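Local coordinates for initiator protein NS1 (Human bocavirus, PDB 4KW3), which probably binds and nicks the viral replication origin through this N-terminal endonuclease domain, starting rolling-circle DNA replication, and unwinds DNA through its helicase region, at residues H40-S45 against E70-G75; K215-S220 against L252-R257. All coordinates share one frame; numbering follows the deposited sequence.

Contact 1: residues H40-S45 against E70-G75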
loop_
_atom_site.group_PDB
_atom_site.type_symbol
_atom_site.label_atom_id
_atom_site.label_comp_id
_atom_site.label_asym_id
_atom_site.label_seq_id
_atom_site.Cartn_x
_atom_site.Cartn_y
_atom_site.Cartn_z
ATOM N N HIS A 40 13.090 -9.627 3.959
ATOM C CA HIS A 40 14.063 -10.642 4.266
ATOM C C HIS A 40 13.745 -11.266 5.627
ATOM O O HIS A 40 13.486 -10.550 6.602
ATOM C CB HIS A 40 15.472 -10.075 4.246
ATOM C CG HIS A 40 16.518 -11.117 4.444
ATOM N ND1 HIS A 40 16.453 -12.352 3.832
ATOM C CD2 HIS A 40 17.629 -11.134 5.217
ATOM C CE1 HIS A 40 17.496 -13.073 4.197
ATOM N NE2 HIS A 40 18.222 -12.358 5.039
ATOM N N GLY A 41 13.714 -12.600 5.666
ATOM C CA GLY A 41 13.321 -13.334 6.857
ATOM C C GLY A 41 11.969 -14.034 6.728
ATOM O O GLY A 41 11.552 -14.775 7.623
ATOM N N THR A 42 11.291 -13.825 5.602
ATOM C CA THR A 42 9.939 -14.324 5.424
ATOM C C THR A 42 9.923 -15.267 4.246
ATOM O O THR A 42 8.882 -15.849 3.935
ATOM C CB THR A 42 8.911 -13.200 5.052
ATOM O OG1 THR A 42 9.355 -12.526 3.872
ATOM C CG2 THR A 42 8.700 -12.189 6.170
ATOM N N GLU A 43 11.059 -15.396 3.563
ATOM C CA GLU A 43 11.029 -16.069 2.265
ATOM C C GLU A 43 10.585 -17.519 2.383
ATOM O O GLU A 43 9.876 -18.017 1.516
ATOM C CB GLU A 43 12.346 -15.928 1.485
ATOM C CG GLU A 43 13.571 -15.813 2.322
ATOM C CD GLU A 43 13.952 -14.386 2.656
ATOM O OE1 GLU A 43 14.618 -13.746 1.816
ATOM O OE2 GLU A 43 13.632 -13.932 3.773
ATOM N N GLN A 44 10.952 -18.173 3.478
ATOM C CA GLN A 44 10.538 -19.554 3.687
ATOM C C GLN A 44 9.067 -19.633 4.052
ATOM O O GLN A 44 8.339 -20.481 3.532
ATOM C CB GLN A 44 11.367 -20.217 4.780
ATOM C CG GLN A 44 11.179 -21.705 4.821
ATOM C CD GLN A 44 11.484 -22.356 3.484
ATOM O OE1 GLN A 44 10.791 -23.285 3.063
ATOM N NE2 GLN A 44 12.526 -21.870 2.805
ATOM N N SER A 45 8.637 -18.743 4.944
ATOM C CA SER A 45 7.233 -18.662 5.301
ATOM C C SER A 45 6.340 -18.502 4.058
ATOM O O SER A 45 5.322 -19.184 3.948
ATOM C CB SER A 45 7.001 -17.504 6.266
ATOM O OG SER A 45 7.498 -17.802 7.556
ATOM N N GLU A 70 2.404 -11.397 10.080
ATOM C CA GLU A 70 1.394 -10.336 10.145
ATOM C C GLU A 70 1.780 -8.908 9.748
ATOM O O GLU A 70 1.038 -8.282 8.977
ATOM C CB GLU A 70 0.740 -10.353 11.526
ATOM C CG GLU A 70 -0.378 -9.358 11.713
ATOM C CD GLU A 70 -0.741 -9.189 13.172
ATOM O OE1 GLU A 70 -0.381 -10.081 13.974
ATOM O OE2 GLU A 70 -1.384 -8.175 13.520
ATOM N N ASP A 71 2.911 -8.382 10.203
ATOM C CA ASP A 71 3.308 -7.038 9.725
ATOM C C ASP A 71 4.599 -7.044 8.902
ATOM O O ASP A 71 5.216 -6.009 8.698
ATOM C CB ASP A 71 3.438 -6.055 10.892
ATOM C CG ASP A 71 2.100 -5.729 11.541
ATOM O OD1 ASP A 71 1.034 -5.913 10.907
ATOM O OD2 ASP A 71 2.110 -5.325 12.722
ATOM N N ARG A 72 5.003 -8.222 8.447
ATOM C CA ARG A 72 6.337 -8.439 7.924
ATOM C C ARG A 72 6.366 -8.862 6.459
ATOM O O ARG A 72 7.439 -8.911 5.858
ATOM C CB ARG A 72 7.047 -9.538 8.738
ATOM C CG ARG A 72 7.133 -9.333 10.240
ATOM C CD ARG A 72 7.550 -10.641 10.955
ATOM N NE ARG A 72 8.702 -11.297 10.324
ATOM C CZ ARG A 72 8.725 -12.560 9.890
ATOM N NH1 ARG A 72 7.661 -13.342 10.018
ATOM N NH2 ARG A 72 9.822 -13.049 9.329
ATOM N N HIS A 73 5.228 -9.255 5.897
ATOM C CA HIS A 73 5.269 -9.729 4.511
ATOM C C HIS A 73 5.518 -8.541 3.580
ATOM O O HIS A 73 5.305 -7.389 3.966
ATOM C CB HIS A 73 3.998 -10.467 4.122
ATOM C CG HIS A 73 2.777 -9.603 4.133
ATOM N ND1 HIS A 73 2.009 -9.412 5.263
ATOM C CD2 HIS A 73 2.201 -8.862 3.157
ATOM C CE1 HIS A 73 1.004 -8.610 4.980
ATOM N NE2 HIS A 73 1.103 -8.252 3.710
ATOM N N PHE A 74 5.961 -8.827 2.360
ATOM C CA PHE A 74 6.535 -7.785 1.523
ATOM C C PHE A 74 5.549 -6.663 1.224
ATOM O O PHE A 74 5.922 -5.493 1.226
ATOM C CB PHE A 74 7.156 -8.354 0.241
ATOM C CG PHE A 74 6.152 -8.762 -0.810
ATOM C CD1 PHE A 74 5.470 -9.966 -0.710
ATOM C CD2 PHE A 74 5.918 -7.952 -1.923
ATOM C CE1 PHE A 74 4.567 -10.360 -1.690
ATOM C CE2 PHE A 74 4.998 -8.331 -2.906
ATOM C CZ PHE A 74 4.325 -9.537 -2.794
ATOM N N GLY A 75 4.287 -7.019 1.034
ATOM C CA GLY A 75 3.251 -6.032 0.820
ATOM C C GLY A 75 3.088 -5.125 2.017
ATOM O O GLY A 75 2.842 -3.932 1.868
#

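Contact 2: residues K215-S220 against L252-R257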
loop_
_atom_site.group_PDB
_atom_site.type_symbol
_atom_site.label_atom_id
_atom_site.label_comp_id
_atom_site.label_asym_id
_atom_site.label_seq_id
_atom_site.Cartn_x
_atom_site.Cartn_y
_atom_site.Cartn_z
ATOM N N LYS A 215 -12.462 -5.239 0.635
ATOM C CA LYS A 215 -11.692 -6.164 -0.179
ATOM C C LYS A 215 -11.230 -7.321 0.704
ATOM O O LYS A 215 -11.106 -7.176 1.922
ATOM C CB LYS A 215 -10.486 -5.456 -0.804
ATOM C CG LYS A 215 -10.848 -4.264 -1.662
ATOM C CD LYS A 215 -9.623 -3.666 -2.310
ATOM C CE LYS A 215 -9.975 -2.466 -3.180
ATOM N NZ LYS A 215 -8.863 -2.133 -4.114
ATOM N N ASN A 216 -10.970 -8.472 0.100
ATOM C CA ASN A 216 -10.416 -9.578 0.871
ATOM C C ASN A 216 -8.901 -9.495 0.803
ATOM O O ASN A 216 -8.347 -8.861 -0.097
ATOM C CB ASN A 216 -10.932 -10.911 0.355
ATOM C CG ASN A 216 -12.449 -11.007 0.427
ATOM O OD1 ASN A 216 -13.058 -10.630 1.437
ATOM N ND2 ASN A 216 -13.070 -11.529 -0.632
ATOM N N ARG A 217 -8.229 -10.082 1.787
ATOM C CA ARG A 217 -6.783 -10.057 1.805
ATOM C C ARG A 217 -6.144 -11.131 0.958
ATOM O O ARG A 217 -6.594 -12.284 0.960
ATOM C CB ARG A 217 -6.232 -10.177 3.224
ATOM C CG ARG A 217 -4.745 -9.835 3.272
ATOM C CD ARG A 217 -4.204 -9.768 4.663
ATOM N NE ARG A 217 -4.280 -11.049 5.326
ATOM C CZ ARG A 217 -3.569 -11.348 6.399
ATOM N NH1 ARG A 217 -2.745 -10.434 6.874
ATOM N NH2 ARG A 217 -3.677 -12.545 6.982
ATOM N N CYS A 218 -5.066 -10.742 0.276
ATOM C CA CYS A 218 -4.178 -11.690 -0.364
ATOM C C CYS A 218 -2.734 -11.180 -0.296
ATOM O O CYS A 218 -2.432 -10.115 -0.819
ATOM C CB CYS A 218 -4.594 -11.900 -1.810
ATOM S SG CYS A 218 -3.534 -13.049 -2.626
ATOM N N ILE A 219 -1.849 -11.916 0.378
ATOM C CA ILE A 219 -0.463 -11.445 0.571
ATOM C C ILE A 219 0.576 -11.994 -0.417
ATOM O O ILE A 219 1.753 -11.688 -0.311
ATOM C CB ILE A 219 0.047 -11.661 2.008
ATOM C CG1 ILE A 219 0.092 -13.154 2.345
ATOM C CG2 ILE A 219 -0.812 -10.894 3.022
ATOM C CD1 ILE A 219 0.553 -13.404 3.746
ATOM N N SER A 220 0.134 -12.807 -1.370
ATOM C CA SER A 220 1.022 -13.326 -2.394
ATOM C C SER A 220 0.300 -13.699 -3.683
ATOM O O SER A 220 -0.814 -14.201 -3.657
ATOM C CB SER A 220 1.798 -14.536 -1.899
ATOM O OG SER A 220 2.667 -14.973 -2.932
ATOM N N LEU A 252 -4.453 -1.684 10.259
ATOM C CA LEU A 252 -5.773 -2.259 10.479
ATOM C C LEU A 252 -5.594 -3.778 10.388
ATOM O O LEU A 252 -5.328 -4.311 9.314
ATOM C CB LEU A 252 -6.729 -1.742 9.412
ATOM C CG LEU A 252 -8.146 -2.268 9.212
ATOM C CD1 LEU A 252 -8.796 -2.800 10.482
ATOM C CD2 LEU A 252 -8.969 -1.157 8.592
ATOM N N PRO A 253 -5.668 -4.470 11.531
ATOM C CA PRO A 253 -5.366 -5.912 11.550
ATOM C C PRO A 253 -6.448 -6.687 10.808
ATOM O O PRO A 253 -7.638 -6.351 10.933
ATOM C CB PRO A 253 -5.378 -6.271 13.052
ATOM C CG PRO A 253 -5.324 -4.925 13.797
ATOM C CD PRO A 253 -6.050 -3.962 12.864
ATOM N N GLU A 254 -6.026 -7.682 10.032
ATOM C CA GLU A 254 -6.924 -8.527 9.234
ATOM C C GLU A 254 -8.192 -8.887 9.969
ATOM O O GLU A 254 -9.270 -8.821 9.396
ATOM C CB GLU A 254 -6.210 -9.820 8.779
ATOM C CG GLU A 254 -6.928 -10.612 7.684
ATOM C CD GLU A 254 -8.098 -11.480 8.184
ATOM O OE1 GLU A 254 -8.160 -11.800 9.383
ATOM O OE2 GLU A 254 -8.955 -11.865 7.364
ATOM N N HIS A 255 -8.081 -9.259 11.241
ATOM C CA HIS A 255 -9.244 -9.833 11.925
ATOM C C HIS A 255 -10.286 -8.792 12.374
ATOM O O HIS A 255 -11.383 -9.154 12.752
ATOM C CB HIS A 255 -8.809 -10.721 13.098
ATOM C CG HIS A 255 -8.037 -9.990 14.141
ATOM N ND1 HIS A 255 -6.665 -9.845 14.087
ATOM C CD2 HIS A 255 -8.442 -9.345 15.261
ATOM C CE1 HIS A 255 -6.259 -9.144 15.131
ATOM N NE2 HIS A 255 -7.318 -8.827 15.859
ATOM N N TYR A 256 -9.959 -7.507 12.282
ATOM C CA TYR A 256 -10.913 -6.457 12.613
ATOM C C TYR A 256 -11.473 -5.752 11.374
ATOM O O TYR A 256 -12.324 -4.870 11.529
ATOM C CB TYR A 256 -10.266 -5.389 13.506
ATOM C CG TYR A 256 -9.835 -5.845 14.880
ATOM C CD1 TYR A 256 -10.603 -6.738 15.616
ATOM C CD2 TYR A 256 -8.640 -5.390 15.439
ATOM C CE1 TYR A 256 -10.202 -7.155 16.885
ATOM C CE2 TYR A 256 -8.229 -5.802 16.699
ATOM C CZ TYR A 256 -9.015 -6.684 17.418
ATOM O OH TYR A 256 -8.612 -7.094 18.673
ATOM N N ARG A 257 -10.976 -6.081 10.171
ATOM C CA ARG A 257 -11.303 -5.271 8.962
ATOM C C ARG A 257 -12.824 -5.141 8.774
ATOM O O ARG A 257 -13.354 -4.033 8.735
ATOM C CB ARG A 257 -10.581 -5.726 7.642
ATOM C CG ARG A 257 -10.955 -4.865 6.394
ATOM C CD ARG A 257 -10.284 -5.237 5.035
ATOM N NE ARG A 257 -8.984 -4.617 4.935
ATOM C CZ ARG A 257 -8.619 -3.675 4.071
ATOM N NH1 ARG A 257 -9.418 -3.221 3.118
ATOM N NH2 ARG A 257 -7.392 -3.216 4.145
#

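Contact 1: residues H40-S45 against E70-G75
The guanidinium of Arg72 has the methyl CG2 of Thr42 over one face, 3.5 Å above the plane and displaced toward the rim, while the carbonyl oxygen of Gly41 lies at its edge, in plane. At that edge Arg72 NH2 stands 3.0 Å from Gly41 O, but the N-H...O angle of 121° makes the hydrogen bond weak. The firmer hold is on the other terminal nitrogen, NH1, which bonds to Ser68 O in helix 60-69. The arginine chain bends at chi3 (47°), and the two side chains run antiparallel alongside each other, with Thr42 CG2 also 3.5 Å from Arg72 O. Each segment passes from a loop into the first residues of a helix, 43-49 and 74-94, with His73 as the N-cap of the latter; the nearest CA pair is Thr42 and His73, 6.6 Å apart. These helix starts belong to the N-terminal origin-recognition/nickase domain, of the Rep clan, away from the predicted nuclease centre. Thr42 OG1 bonds to Ala39 O. Glu43 OE1 lies in the ring plane of His40, whose ND1 donates to it over 3.1 Å at 163°, although this oxygen is met from above the carboxylate plane. Leu69 of helix 60-69 also packs on Thr42.

Contact 2: residues K215-S220 against L252-R257
The backbones of 215-220 and 252-257 stay well apart, with CA atoms 7.6 Å from each other at Arg217 and Glu254 and 9.2 Å at Lys215 and Arg257. No hydrogen bond joins the segments. The first is extended from Lys215 to Cys218, with strand 216-217, and turns at Ile219; the second is a turn in which Tyr256 N bonds to Pro253 O at 2.9 Å, leading into helix 257-268, which starts at Arg257. The contact is made by side chains, with Lys215 contributing its carbonyl oxygen. Glu254 lays its CG methylene over one face of the Arg217 guanidinium, 3.6 Å from Arg217 NE, and the two chains cross at about a right angle. This is aliphatic-on-guanidinium packing, not a salt bridge, because Arg217 NH2 remains 5.1 Å from Glu254 OE1. The glutamate chain, bent at chi2 (-79°), directs its carboxylate elsewhere, and OE2 accepts from Ser230 N; Arg217 NE donates to Cys228 O. Arg257 runs out with CG anti to its own N (chi1 179°), bringing CD to 3.8 Å from Lys215 O, while its NH1 bonds to Leu213 O. Lys215 belongs to the predicted RCR-3 motif and forms a salt bridge with Glu108, a predicted metal ligand. Strand 216-217 runs parallel to strand 241-247, whose Tyr242 touches both Arg217 and Glu254 and makes a cation-pi contact with Arg257; Leu66 of helix 60-69 packs on Arg217.

The two contacts follow one another along the chain without overlapping, and their centres lie about 15 Å apart. They nevertheless touch: Ile219 CG2 is 3.3 Å from His73 NE2, and Ile219 O is 3.4 Å from Phe74 CE1, so the start of helix 74-94 packs against the chain following strand 216-217. Helix 60-69 is shared, contributing residues beside both contacts, and His73 bonds to Ser243 of strand 241-247, the strand that neighbours 216-217 in the mixed sheet. Contact 1 lies among helices 43-49, 60-69 and 74-94, whereas contact 2 adjoins the predicted nuclease centre; through His73 and Ile219 the former's helices meet the part of the sheet that carries contact 2.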